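Local coordinates for chromosome replication initiation inhibitor protein (PDB 3FD3) that probably acts as a DNA-binding transcriptional regulator of the LysR family, represented here by its C-terminal LysR substrate-binding domain, at residues 149-152 with 153-156; 198-201 with 202-206. One frame throughout, in Å; residues are numbered along the deposited sequence.

In the fold
The two contacts lie in series along the chain, their centres about 15 Å apart. Contact 1 is the junction between strand 148-151, outermost, within this chain, of the mixed sheet, and helix 152-161; contact 2 is the closing turn of helix 190-203 and the exit of the chain from it. Both lean on the long strand 66-79, which crosses the middle of this LysR substrate-binding domain, a member of the periplasmic-binding-protein clan. They also meet directly: Gln153 NE2 lies 3.3 Å from Val203 O, a probable hydrogen bond. This probably links the start of one helix to the end of another.

Contact 1 of 2, residues 149-152 with 153-156; sequences LNPV and QLVA. With CA (calcium ion), chain B.
Pro151 and Leu154 meet where strand 148-151 runs without a loop into helix 152-161, and the backbone of 151-156 closes the first turn of that helix. Leu154 N donates to Pro151 O at 3.0 Å, from well above the carbonyl plane, while Val155 N makes only a weak bond to the same oxygen. One residue further on, Val152 O takes two donors: Val155 N at 3.1 Å, steeply above its plane, and Ala156 N at 2.8 Å, almost in line with C=O. Proline suits the end of the strand because it fits the extended backbone there and has no N-H to leave unmet, yet its carbonyl still serves the turn.

The methyl CG1 of Val155 abuts Asn150 CB at 3.5 Å, the two side chains crossing at about a right angle. The same methyl borders the Asn150 amide, whose ND2 donates to Thr78 OG1 and Ser141 OG, which ties the strand to strand 66-79 and helix 134-142. Gln153 folds back at its second torsion (79°), and OE1 comes to rest against Pro151 CB and Val152 CG1, each 3.6 Å away. NE2, probably bonded to Val203 O, would set which way the amide is turned. Near the start of the strand, Leu149 O binds a calcium ion at 2.4 Å; two waters and one ligand from outside these segments are also bound to the metal.

Calcium prefers hard oxygen ligands, so a backbone carbonyl serves whatever side chain it belongs to, and Leu149 can keep its own against Leu111 and Trp115. Val152 O has two donors, though neither bond is straight at the N-H, whereas Gln153 OE1 has no hydrogen-bond partner in the model, a likely cost of burying this oxygen against carbon.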
loop_
_atom_site.group_PDB
_atom_site.type_symbol
_atom_site.label_atom_id
_atom_site.label_comp_id
_atom_site.label_asym_id
_atom_site.label_seq_id
_atom_site.Cartn_x
_atom_site.Cartn_y
_atom_site.Cartn_z
ATOM N N LEU A 149 -8.257 12.173 4.680
ATOM C CA LEU A 149 -7.792 11.889 6.036
ATOM C C LEU A 149 -6.598 10.946 5.978
ATOM O O LEU A 149 -6.671 9.856 5.391
ATOM C CB LEU A 149 -8.917 11.298 6.872
ATOM C CG LEU A 149 -9.923 12.283 7.497
ATOM C CD1 LEU A 149 -9.298 13.058 8.641
ATOM C CD2 LEU A 149 -10.465 13.283 6.445
ATOM N N ASN A 150 -5.485 11.379 6.553
ATOM C CA ASN A 150 -4.272 10.597 6.581
ATOM C C ASN A 150 -3.799 10.406 8.018
ATOM O O ASN A 150 -3.860 11.352 8.830
ATOM C CB ASN A 150 -3.170 11.322 5.810
ATOM C CG ASN A 150 -3.445 11.393 4.347
ATOM O OD1 ASN A 150 -3.453 10.371 3.678
ATOM N ND2 ASN A 150 -3.670 12.611 3.824
ATOM N N PRO A 151 -3.302 9.221 8.345
ATOM C CA PRO A 151 -2.728 9.042 9.682
ATOM C C PRO A 151 -1.590 10.033 9.988
ATOM O O PRO A 151 -0.746 10.308 9.108
ATOM C CB PRO A 151 -2.187 7.612 9.639
ATOM C CG PRO A 151 -2.896 6.944 8.540
ATOM C CD PRO A 151 -3.216 7.986 7.537
ATOM N N VAL A 152 -1.567 10.544 11.219
ATOM C CA VAL A 152 -0.606 11.552 11.640
ATOM C C VAL A 152 0.840 11.102 11.419
ATOM O O VAL A 152 1.693 11.927 11.053
ATOM C CB VAL A 152 -0.804 11.963 13.143
ATOM C CG1 VAL A 152 -0.619 10.774 14.107
ATOM C CG2 VAL A 152 0.122 13.134 13.495
ATOM N N GLN A 153 1.093 9.807 11.580
ATOM C CA GLN A 153 2.457 9.275 11.457
ATOM C C GLN A 153 3.003 9.508 10.044
ATOM O O GLN A 153 4.210 9.653 9.857
ATOM C CB GLN A 153 2.509 7.771 11.772
ATOM C CG GLN A 153 2.166 7.380 13.190
ATOM C CD GLN A 153 0.680 7.356 13.516
ATOM O OE1 GLN A 153 -0.147 7.468 12.638
ATOM N NE2 GLN A 153 0.345 7.194 14.826
ATOM N N LEU A 154 2.120 9.547 9.056
ATOM C CA LEU A 154 2.532 9.671 7.671
ATOM C C LEU A 154 2.554 11.108 7.172
ATOM O O LEU A 154 3.128 11.382 6.105
ATOM C CB LEU A 154 1.591 8.870 6.788
ATOM C CG LEU A 154 1.574 7.365 7.056
ATOM C CD1 LEU A 154 0.698 6.662 6.040
ATOM C CD2 LEU A 154 3.010 6.737 7.094
ATOM N N VAL A 155 1.960 12.023 7.933
ATOM C CA VAL A 155 1.893 13.410 7.489
ATOM C C VAL A 155 2.486 14.432 8.437
ATOM O O VAL A 155 2.562 15.604 8.086
ATOM C CB VAL A 155 0.453 13.840 7.100
ATOM C CG1 VAL A 155 -0.064 13.026 5.875
ATOM C CG2 VAL A 155 -0.497 13.775 8.278
ATOM N N ALA A 156 2.949 14.009 9.602
ATOM C CA ALA A 156 3.486 14.969 10.578
ATOM C C ALA A 156 4.639 15.792 10.017
ATOM O O ALA A 156 4.653 17.030 10.170
ATOM C CB ALA A 156 3.933 14.252 11.847
HETATM CA CA CA B . -7.404 7.637 4.784
HETATM O O HOH W 1 -5.249 6.567 4.860
HETATM O O HOH W 2 -9.646 8.039 4.559
#

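Contact 2 of 2, residues 198-201 with 202-206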
loop_
_atom_site.group_PDB
_atom_site.type_symbol
_atom_site.label_atom_id
_atom_site.label_comp_id
_atom_site.label_asym_id
_atom_site.label_seq_id
_atom_site.Cartn_x
_atom_site.Cartn_y
_atom_site.Cartn_z
ATOM N N GLY A 198 3.132 -3.333 23.063
ATOM C CA GLY A 198 4.245 -2.458 23.387
ATOM C C GLY A 198 4.582 -1.433 22.309
ATOM O O GLY A 198 4.886 -0.275 22.595
ATOM N N THR A 199 4.531 -1.865 21.060
ATOM C CA THR A 199 4.800 -0.973 19.934
ATOM C C THR A 199 3.693 0.071 19.811
ATOM O O THR A 199 3.972 1.260 19.612
ATOM C CB THR A 199 4.942 -1.780 18.613
ATOM O OG1 THR A 199 5.976 -2.764 18.744
ATOM C CG2 THR A 199 5.257 -0.859 17.418
ATOM N N ALA A 200 2.436 -0.359 19.908
ATOM C CA ALA A 200 1.316 0.572 19.806
ATOM C C ALA A 200 1.359 1.622 20.931
ATOM O O ALA A 200 0.997 2.777 20.717
ATOM C CB ALA A 200 -0.018 -0.188 19.795
ATOM N N ARG A 201 1.802 1.211 22.121
ATOM C CA ARG A 201 1.946 2.128 23.249
ATOM C C ARG A 201 2.851 3.317 22.924
ATOM O O ARG A 201 2.591 4.439 23.364
ATOM C CB ARG A 201 2.467 1.399 24.505
ATOM C CG ARG A 201 2.358 2.231 25.798
ATOM C CD ARG A 201 0.902 2.501 26.180
ATOM N NE ARG A 201 0.103 1.276 26.128
ATOM C CZ ARG A 201 0.103 0.327 27.068
ATOM N NH1 ARG A 201 0.838 0.456 28.165
ATOM N NH2 ARG A 201 -0.645 -0.757 26.912
ATOM N N VAL A 202 3.900 3.071 22.148
ATOM C CA VAL A 202 4.841 4.113 21.786
ATOM C C VAL A 202 4.313 4.989 20.652
ATOM O O VAL A 202 4.526 6.196 20.651
ATOM C CB VAL A 202 6.188 3.492 21.365
ATOM C CG1 VAL A 202 7.120 4.561 20.828
ATOM C CG2 VAL A 202 6.817 2.779 22.562
ATOM N N VAL A 203 3.614 4.377 19.702
ATOM C CA VAL A 203 3.221 5.042 18.455
ATOM C C VAL A 203 1.840 5.669 18.446
ATOM O O VAL A 203 1.633 6.716 17.820
ATOM C CB VAL A 203 3.321 4.021 17.288
ATOM C CG1 VAL A 203 2.797 4.622 15.988
ATOM C CG2 VAL A 203 4.780 3.599 17.131
ATOM N N LEU A 204 0.867 5.012 19.077
ATOM C CA LEU A 204 -0.506 5.498 19.066
ATOM C C LEU A 204 -0.714 6.407 20.257
ATOM O O LEU A 204 0.117 6.436 21.174
ATOM C CB LEU A 204 -1.475 4.318 19.109
ATOM C CG LEU A 204 -1.346 3.313 17.964
ATOM C CD1 LEU A 204 -2.454 2.250 18.101
ATOM C CD2 LEU A 204 -1.422 4.010 16.568
HETATM N N MSE A 205 -1.819 7.140 20.264
HETATM C CA MSE A 205 -2.143 7.970 21.410
HETATM C C MSE A 205 -2.748 7.071 22.472
HETATM O O MSE A 205 -3.458 6.123 22.139
HETATM C CB MSE A 205 -3.153 9.046 21.049
HETATM C CG MSE A 205 -2.741 9.921 19.931
HETATM SE SE MSE A 205 -3.923 11.467 19.833
HETATM C CE MSE A 205 -5.596 10.711 20.465
ATOM N N PRO A 206 -2.485 7.373 23.756
ATOM C CA PRO A 206 -2.980 6.526 24.836
ATOM C C PRO A 206 -4.505 6.492 24.925
ATOM O O PRO A 206 -5.175 7.463 24.561
ATOM C CB PRO A 206 -2.390 7.160 26.117
ATOM C CG PRO A 206 -1.906 8.475 25.759
ATOM C CD PRO A 206 -1.681 8.506 24.253
HETATM O O HOH W 3 0.102 5.339 23.642
#
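Val203 N donates to Thr199 O at 3.1 Å, in the carbonyl plane, and Leu204 N to Ala200 O at 2.8 Å with an N-H...O angle of 162°: the last two i+4 hydrogen bonds within these residues, before Leu204 leaves helical geometry (psi 167°). Weak bonds from Val202 N to Thr199 O and from Val203 N to Ala200 O accompany them. Past this point a water takes over, donating to both Arg201 O and Leu204 O at 2.7 Å each, and so bridges a helix carbonyl to the departing chain.

The main side-chain touch is Leu204 CD1 on Ala200 CB, at 3.8 Å. Leucine reaches back along the helix because CG lies beside its own backbone N (chi1 -59°), with CB close over Ala200 O; the small alanine leaves room for it. On the neighbouring faces the beta-branched valines rest a methyl beside carbonyls of the preceding turn: Val202 CG2 sits 3.6 Å from Gly198 O, and Val203 CG2 lies beside Thr199 O.

Thr199 turns its hydroxyl to Asn195 O, a common way for threonine to meet its polar needs inside a helix, and to Lys23 NZ of helix 17-26. Trp16 packs on Thr199, Ala200, Val203 and Leu204. Strand 66-79 receives Ala200 on Leu70 and Leu204 on Leu73, and Leu204 also touches Leu177 of strand 165-181, so the helix end is seated against the sheet.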